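Local coordinates for protein 2-dehydropantoate 2-reductase (Enterococcus faecium, PDB 3WFI) that probably acts as an NADH-dependent D-mandelate dehydrogenase, a member of the ketopantoate reductase family with a Rossmann-type coenzyme domain, at residues His20-Glu25 with Ser168-Asn173; Ala159-Ala164 with Ala174-Asn179. All blocks are in the same frame, centred on the assembly; numbering follows the deposited sequence.

Contact 1 of 2, residues His20-Glu25 with Ser168-Asn173; sequences HQSGNE and SESGLN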
ATOM      1  N   HIS B  20      19.378 -19.623 -38.789  1.00 25.34           N
ATOM      2  CA  HIS B  20      19.077 -20.304 -40.038  1.00 27.88           C
ATOM      3  C   HIS B  20      20.261 -20.253 -40.996  1.00 29.40           C
ATOM      4  O   HIS B  20      20.674 -21.289 -41.532  1.00 29.92           O
ATOM      5  CB  HIS B  20      17.864 -19.661 -40.694  1.00 28.33           C
ATOM      6  CG  HIS B  20      17.652 -20.100 -42.103  1.00 30.46           C
ATOM      7  ND1 HIS B  20      18.020 -19.323 -43.181  1.00 31.62           N
ATOM      8  CD2 HIS B  20      17.139 -21.239 -42.616  1.00 31.10           C
ATOM      9  CE1 HIS B  20      17.726 -19.960 -44.299  1.00 32.71           C
ATOM     10  NE2 HIS B  20      17.189 -21.124 -43.984  1.00 32.67           N
ATOM     11  N   GLN B  21      20.806 -19.058 -41.189  1.00 31.10           N
ATOM     12  CA  GLN B  21      21.931 -18.852 -42.109  1.00 34.73           C
ATOM     13  C   GLN B  21      23.107 -19.792 -41.844  1.00 36.58           C
ATOM     14  O   GLN B  21      23.806 -20.180 -42.782  1.00 39.29           O
ATOM     15  CB  GLN B  21      22.460 -17.414 -42.054  1.00 35.85           C
ATOM     16  CG  GLN B  21      21.617 -16.316 -42.675  1.00 38.14           C
ATOM     17  CD  GLN B  21      22.305 -14.973 -42.547  1.00 40.42           C
ATOM     18  OE1 GLN B  21      22.075 -14.239 -41.592  1.00 43.63           O
ATOM     19  NE2 GLN B  21      23.192 -14.665 -43.484  1.00 43.59           N
ATOM     20  N   SER B  22      23.334 -20.137 -40.578  1.00 36.44           N
ATOM     21  CA  SER B  22      24.470 -20.974 -40.184  1.00 37.20           C
ATOM     22  C   SER B  22      24.170 -22.478 -40.204  1.00 37.15           C
ATOM     23  O   SER B  22      25.008 -23.288 -39.791  1.00 36.47           O
ATOM     24  CB  SER B  22      24.954 -20.568 -38.793  1.00 38.17           C
ATOM     25  OG  SER B  22      25.332 -19.193 -38.786  1.00 42.36           O
ATOM     26  N   GLY B  23      22.977 -22.848 -40.670  1.00 36.35           N
ATOM     27  CA  GLY B  23      22.643 -24.249 -40.905  1.00 34.50           C
ATOM     28  C   GLY B  23      21.754 -24.895 -39.860  1.00 32.98           C
ATOM     29  O   GLY B  23      21.559 -26.116 -39.872  1.00 32.70           O
ATOM     30  N   ASN B  24      21.196 -24.094 -38.959  1.00 30.58           N
ATOM     31  CA  ASN B  24      20.251 -24.624 -37.981  1.00 28.38           C
ATOM     32  C   ASN B  24      18.882 -24.759 -38.608  1.00 27.45           C
ATOM     33  O   ASN B  24      18.573 -24.076 -39.576  1.00 27.25           O
ATOM     34  CB  ASN B  24      20.180 -23.732 -36.744  1.00 27.82           C
ATOM     35  CG  ASN B  24      21.472 -23.727 -35.966  1.00 27.16           C
ATOM     36  OD1 ASN B  24      22.215 -22.733 -35.945  1.00 28.51           O
ATOM     37  ND2 ASN B  24      21.760 -24.846 -35.328  1.00 26.68           N
ATOM     38  N   GLU B  25      18.076 -25.652 -38.046  1.00 27.57           N
ATOM     39  CA  GLU B  25      16.695 -25.823 -38.445  1.00 28.46           C
ATOM     40  C   GLU B  25      15.859 -24.977 -37.493  1.00 27.49           C
ATOM     41  O   GLU B  25      15.832 -25.241 -36.296  1.00 26.92           O
ATOM     42  CB  GLU B  25      16.319 -27.308 -38.380  1.00 31.41           C
ATOM     43  CG  GLU B  25      14.870 -27.644 -38.678  1.00 35.42           C
ATOM     44  CD  GLU B  25      14.677 -29.122 -38.983  1.00 40.14           C
ATOM     45  OE1 GLU B  25      13.696 -29.466 -39.681  1.00 44.86           O
ATOM     46  OE2 GLU B  25      15.510 -29.947 -38.530  1.00 43.06           O
ATOM     47  N   SER B 168      27.021 -18.443 -30.824  1.00 25.07           N
ATOM     48  CA  SER B 168      28.152 -17.699 -31.402  1.00 24.92           C
ATOM     49  C   SER B 168      28.554 -18.188 -32.799  1.00 25.43           C
ATOM     50  O   SER B 168      29.053 -17.405 -33.607  1.00 24.74           O
ATOM     51  CB  SER B 168      29.360 -17.728 -30.472  1.00 24.94           C
ATOM     52  OG  SER B 168      29.138 -16.910 -29.336  1.00 24.05           O
ATOM     53  N   GLU B 169      28.313 -19.464 -33.089  1.00 25.90           N
ATOM     54  CA  GLU B 169      28.554 -19.995 -34.419  1.00 27.78           C
ATOM     55  C   GLU B 169      27.667 -19.335 -35.460  1.00 27.47           C
ATOM     56  O   GLU B 169      27.993 -19.359 -36.643  1.00 25.98           O
ATOM     57  CB  GLU B 169      28.345 -21.506 -34.449  1.00 29.90           C
ATOM     58  CG  GLU B 169      29.459 -22.272 -33.768  1.00 32.73           C
ATOM     59  CD  GLU B 169      29.132 -23.733 -33.575  1.00 35.60           C
ATOM     60  OE1 GLU B 169      28.229 -24.248 -34.276  1.00 40.54           O
ATOM     61  OE2 GLU B 169      29.783 -24.364 -32.721  1.00 40.34           O
ATOM     62  N   SER B 170      26.540 -18.767 -35.019  1.00 26.16           N
ATOM     63  CA  SER B 170      25.625 -18.077 -35.907  1.00 26.75           C
ATOM     64  C   SER B 170      25.813 -16.558 -35.887  1.00 27.21           C
ATOM     65  O   SER B 170      24.992 -15.822 -36.432  1.00 28.83           O
ATOM     66  CB  SER B 170      24.181 -18.466 -35.577  1.00 27.53           C
ATOM     67  OG  SER B 170      23.983 -19.861 -35.776  1.00 26.85           O
ATOM     68  N   GLY B 171      26.908 -16.096 -35.280  1.00 27.18           N
ATOM     69  CA  GLY B 171      27.289 -14.692 -35.291  1.00 26.43           C
ATOM     70  C   GLY B 171      26.654 -13.856 -34.202  1.00 26.31           C
ATOM     71  O   GLY B 171      26.747 -12.629 -34.232  1.00 24.94           O
ATOM     72  N   LEU B 172      26.010 -14.516 -33.235  1.00 24.82           N
ATOM     73  CA  LEU B 172      25.265 -13.832 -32.190  1.00 24.51           C
ATOM     74  C   LEU B 172      26.136 -13.350 -31.038  1.00 24.86           C
ATOM     75  O   LEU B 172      25.650 -12.645 -30.153  1.00 24.46           O
ATOM     76  CB  LEU B 172      24.138 -14.727 -31.657  1.00 24.58           C
ATOM     77  CG  LEU B 172      22.995 -14.965 -32.639  1.00 24.40           C
ATOM     78  CD1 LEU B 172      22.189 -16.202 -32.250  1.00 24.52           C
ATOM     79  CD2 LEU B 172      22.105 -13.727 -32.745  1.00 25.24           C
ATOM     80  N   ASN B 173      27.419 -13.713 -31.046  1.00 25.15           N
ATOM     81  CA  ASN B 173      28.367 -13.189 -30.069  1.00 25.79           C
ATOM     82  C   ASN B 173      27.896 -13.438 -28.634  1.00 24.95           C
ATOM     83  O   ASN B 173      27.785 -12.514 -27.819  1.00 24.92           O
ATOM     84  CB  ASN B 173      28.604 -11.694 -30.332  1.00 27.09           C
ATOM     85  CG  ASN B 173      29.739 -11.118 -29.505  1.00 28.14           C
ATOM     86  OD1 ASN B 173      30.614 -11.838 -29.040  1.00 29.84           O
ATOM     87  ND2 ASN B 173      29.734  -9.797 -29.339  1.00 28.79           N
TER
HETATM   88  O   HOH W   1      24.607 -16.738 -39.167  1.00 29.83           O
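Ser22 meets Ser170 where two turns come together. The CA atoms of Ser22 and Ser170 are 5.3 Å apart, and short side chains meet between the two turns.

The two hydroxyls pack against each other's carbons. Ser22 points its CB toward the other turn. Ser22 OG lies 3.1 Å from Ser170 CA. In return, Ser170 OG comes within 3.2 Å of Ser22 CB. A chi1 of -59° sets the Ser22 hydroxyl beside its own backbone N, where it reaches both Ser170 and a water. Asn24 also points its CB toward the other turn, and its side chain ends near Ser170.

The water adds a polar link. Ser22 OG donates to it at 2.6 Å from the water oxygen, and the water donates to Ser170 O at 2.9 Å. This bridge ties a side chain of one turn to the backbone of the other.

Each turn is also held by its own backbone. Gly23 has positive phi and ends helix 10-21 in a Schellman motif; its N bonds to His20 O at 2.9 Å. Ser168 to Gly171 form a type I beta turn, closed by Gly171 N to Ser168 O at 3.0 Å.

Strand 2-6, helix 10-21 and strand 25-30 make the first beta-alpha-beta unit of the Rossmann fold. The contact sits at its helix-to-strand turn, away from the annotated coenzyme residues. It joins that turn to the loop between helix 157-168 and strand 174-176. Ser170 touches Leu19, and Leu172 packs on Phe15 and Met18 of the same helix.

Contact 2 of 2, residues Ala159-Ala164 with Ala174-Asn179; sequences AAKKLA and AHFSDN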
ATOM      1  N   ALA B 159      27.046 -26.948 -20.004  1.00 23.49           N
ATOM      2  CA  ALA B 159      25.945 -26.904 -20.956  1.00 23.68           C
ATOM      3  C   ALA B 159      25.613 -25.462 -21.413  1.00 22.80           C
ATOM      4  O   ALA B 159      25.332 -25.227 -22.580  1.00 21.90           O
ATOM      5  CB  ALA B 159      24.717 -27.583 -20.374  1.00 23.13           C
ATOM      6  N   ALA B 160      25.648 -24.512 -20.485  1.00 22.30           N
ATOM      7  CA  ALA B 160      25.411 -23.106 -20.815  1.00 22.12           C
ATOM      8  C   ALA B 160      26.510 -22.573 -21.734  1.00 22.22           C
ATOM      9  O   ALA B 160      26.234 -21.809 -22.663  1.00 21.02           O
ATOM     10  CB  ALA B 160      25.314 -22.268 -19.549  1.00 22.37           C
ATOM     11  N   LYS B 161      27.751 -22.987 -21.480  1.00 23.77           N
ATOM     12  CA  LYS B 161      28.881 -22.565 -22.311  1.00 24.59           C
ATOM     13  C   LYS B 161      28.768 -23.108 -23.734  1.00 24.68           C
ATOM     14  O   LYS B 161      29.068 -22.390 -24.694  1.00 24.11           O
ATOM     15  CB  LYS B 161      30.220 -22.936 -21.659  1.00 25.90           C
ATOM     16  CG  LYS B 161      30.548 -22.050 -20.461  1.00 27.72           C
ATOM     17  CD  LYS B 161      31.725 -22.571 -19.652  1.00 30.30           C
ATOM     18  CE  LYS B 161      31.894 -21.773 -18.365  1.00 32.72           C
ATOM     19  NZ  LYS B 161      32.964 -22.329 -17.487  1.00 35.40           N
ATOM     20  N   LYS B 162      28.326 -24.357 -23.877  1.00 24.82           N
ATOM     21  CA  LYS B 162      28.075 -24.934 -25.207  1.00 24.79           C
ATOM     22  C   LYS B 162      26.944 -24.230 -25.939  1.00 23.01           C
ATOM     23  O   LYS B 162      27.030 -23.980 -27.144  1.00 22.19           O
ATOM     24  CB  LYS B 162      27.758 -26.427 -25.090  1.00 26.17           C
ATOM     25  CG  LYS B 162      28.958 -27.250 -24.674  1.00 28.63           C
ATOM     26  CD  LYS B 162      28.605 -28.732 -24.719  1.00 30.60           C
ATOM     27  CE  LYS B 162      29.490 -29.550 -23.798  1.00 32.57           C
ATOM     28  NZ  LYS B 162      28.962 -30.931 -23.677  1.00 34.37           N
ATOM     29  N   LEU B 163      25.868 -23.928 -25.220  1.00 21.84           N
ATOM     30  CA  LEU B 163      24.772 -23.171 -25.787  1.00 20.90           C
ATOM     31  C   LEU B 163      25.284 -21.817 -26.307  1.00 22.11           C
ATOM     32  O   LEU B 163      24.960 -21.415 -27.429  1.00 19.88           O
ATOM     33  CB  LEU B 163      23.669 -22.978 -24.748  1.00 20.65           C
ATOM     34  CG  LEU B 163      22.436 -22.183 -25.156  1.00 20.36           C
ATOM     35  CD1 LEU B 163      21.873 -22.730 -26.458  1.00 20.48           C
ATOM     36  CD2 LEU B 163      21.381 -22.198 -24.055  1.00 20.58           C
ATOM     37  N   ALA B 164      26.106 -21.150 -25.499  1.00 22.30           N
ATOM     38  CA  ALA B 164      26.693 -19.875 -25.903  1.00 23.97           C
ATOM     39  C   ALA B 164      27.531 -20.058 -27.167  1.00 25.21           C
ATOM     40  O   ALA B 164      27.393 -19.278 -28.108  1.00 23.82           O
ATOM     41  CB  ALA B 164      27.523 -19.278 -24.782  1.00 24.09           C
ATOM     42  N   ALA B 174      27.619 -14.709 -28.343  1.00 23.99           N
ATOM     43  CA  ALA B 174      27.052 -15.117 -27.067  1.00 23.45           C
ATOM     44  C   ALA B 174      28.143 -15.540 -26.100  1.00 24.04           C
ATOM     45  O   ALA B 174      29.157 -16.104 -26.514  1.00 25.37           O
ATOM     46  CB  ALA B 174      26.058 -16.262 -27.272  1.00 22.78           C
ATOM     47  N   HIS B 175      27.925 -15.289 -24.810  1.00 23.94           N
ATOM     48  CA  HIS B 175      28.880 -15.669 -23.771  1.00 24.51           C
ATOM     49  C   HIS B 175      28.188 -16.104 -22.500  1.00 23.43           C
ATOM     50  O   HIS B 175      27.127 -15.585 -22.144  1.00 21.96           O
ATOM     51  CB  HIS B 175      29.803 -14.497 -23.426  1.00 26.36           C
ATOM     52  CG  HIS B 175      30.491 -13.913 -24.614  1.00 27.70           C
ATOM     53  ND1 HIS B 175      30.105 -12.718 -25.171  1.00 29.67           N
ATOM     54  CD2 HIS B 175      31.526 -14.359 -25.357  1.00 28.69           C
ATOM     55  CE1 HIS B 175      30.884 -12.443 -26.200  1.00 29.90           C
ATOM     56  NE2 HIS B 175      31.746 -13.432 -26.344  1.00 30.37           N
ATOM     57  N   PHE B 176      28.807 -17.061 -21.818  1.00 22.93           N
ATOM     58  CA  PHE B 176      28.425 -17.398 -20.458  1.00 22.80           C
ATOM     59  C   PHE B 176      28.762 -16.255 -19.508  1.00 22.48           C
ATOM     60  O   PHE B 176      29.834 -15.661 -19.594  1.00 21.05           O
ATOM     61  CB  PHE B 176      29.160 -18.658 -19.992  1.00 23.96           C
ATOM     62  CG  PHE B 176      28.872 -19.031 -18.570  1.00 24.51           C
ATOM     63  CD1 PHE B 176      27.689 -19.670 -18.233  1.00 24.49           C
ATOM     64  CD2 PHE B 176      29.779 -18.730 -17.563  1.00 26.18           C
ATOM     65  CE1 PHE B 176      27.420 -20.017 -16.920  1.00 25.01           C
ATOM     66  CE2 PHE B 176      29.516 -19.070 -16.248  1.00 25.92           C
ATOM     67  CZ  PHE B 176      28.334 -19.720 -15.927  1.00 25.77           C
ATOM     68  N   SER B 177      27.846 -15.973 -18.584  1.00 22.08           N
ATOM     69  CA  SER B 177      28.112 -15.082 -17.466  1.00 22.61           C
ATOM     70  C   SER B 177      27.462 -15.660 -16.225  1.00 23.53           C
ATOM     71  O   SER B 177      26.321 -16.076 -16.280  1.00 24.22           O
ATOM     72  CB  SER B 177      27.552 -13.688 -17.748  1.00 22.60           C
ATOM     73  OG  SER B 177      27.519 -12.924 -16.556  1.00 22.14           O
ATOM     74  N   ASP B 178      28.188 -15.688 -15.107  1.00 25.14           N
ATOM     75  CA  ASP B 178      27.620 -16.179 -13.848  1.00 26.13           C
ATOM     76  C   ASP B 178      26.940 -15.066 -13.056  1.00 25.43           C
ATOM     77  O   ASP B 178      26.583 -15.243 -11.892  1.00 24.41           O
ATOM     78  CB  ASP B 178      28.682 -16.882 -12.995  1.00 27.66           C
ATOM     79  CG  ASP B 178      29.795 -15.945 -12.516  1.00 29.57           C
ATOM     80  OD1 ASP B 178      29.698 -14.717 -12.725  1.00 29.82           O
ATOM     81  OD2 ASP B 178      30.782 -16.454 -11.934  1.00 33.87           O
ATOM     82  N   ASN B 179      26.745 -13.912 -13.679  1.00 25.64           N
ATOM     83  CA  ASN B 179      26.190 -12.787 -12.930  1.00 25.54           C
ATOM     84  C   ASN B 179      24.824 -12.366 -13.437  1.00 24.39           C
ATOM     85  O   ASN B 179      24.265 -11.395 -12.924  1.00 23.74           O
ATOM     86  CB  ASN B 179      27.164 -11.618 -12.983  1.00 27.24           C
ATOM     87  CG  ASN B 179      26.826 -10.515 -11.995  1.00 28.48           C
ATOM     88  OD1 ASN B 179      26.575  -9.379 -12.395  1.00 30.09           O
ATOM     89  ND2 ASN B 179      26.796 -10.849 -10.701  1.00 28.53           N
TER
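Phe176 lays its ring against Lys161 and Ala160 of the facing helix. Its CB points toward the helix, and a chi1 of 177° turns the ring away from the backbone N to lie between these two side chains.

The two larger side chains cross at a slant. Lys161 starts beside the root of the phenyl group, with its CG 3.7 Å from Phe176 CB. Its chain then runs extended, which brings CE over one face of the ring. Lys161 CE is 4.2 Å from the ring centroid of Phe176, 28° off the normal: a CH-pi contact. The ammonium lies further out, with Lys161 NZ 5.3 Å from the centroid of the Phe176 ring. Any cation-pi attraction is weak at best. The aliphatic part of the lysine does the covering.

Ala160 meets the other ortho side of the ring. Ala160 CB is 3.8 Å from Phe176 CD1, while the lysine CE is nearest CD2.

One turn further along the helix, the side chains are smaller and the backbones come closer. Ala164 CB sits 4.2 Å from Ala174 CB and also touches the backbone between His175 and Phe176. Ala174 CB lies 3.4 Å from Ala164 O. The CA atoms of Ala164 and Ala174 come to 4.9 Å.

The helix and strand segments run nearly antiparallel, at 168°, with axes 7.0 Å apart. They belong to the beta-alpha-beta unit of strand 147-151, helix 157-168 and strand 174-176. Within this chain, strand 174-176 is an edge strand of the main sheet and pairs in parallel with strand 147-151. Ala160 also touches Leu149, Asn151 and Tyr123.

In the fold
Both contacts involve the chain around helix 157-168 and strand 174-176. Contact 2 packs the helix on the strand; contact 1 brings the loop that connects them to the end of helix 10-21. The centres of the contacts are about 16 Å apart. Ser168 links them: its OG bonds to Ala174 N and to Ala164 O, joining helix end and strand. Both are partly buried, contact 1 with one buried residue of four touching, contact 2 with three of six. Contact 1 is smaller, lies further from the chain centre, and relies on serines and a bridging water. Contact 2 is largely apolar, with buried alanines, the ring of Phe176 and a lysine at the exposed border.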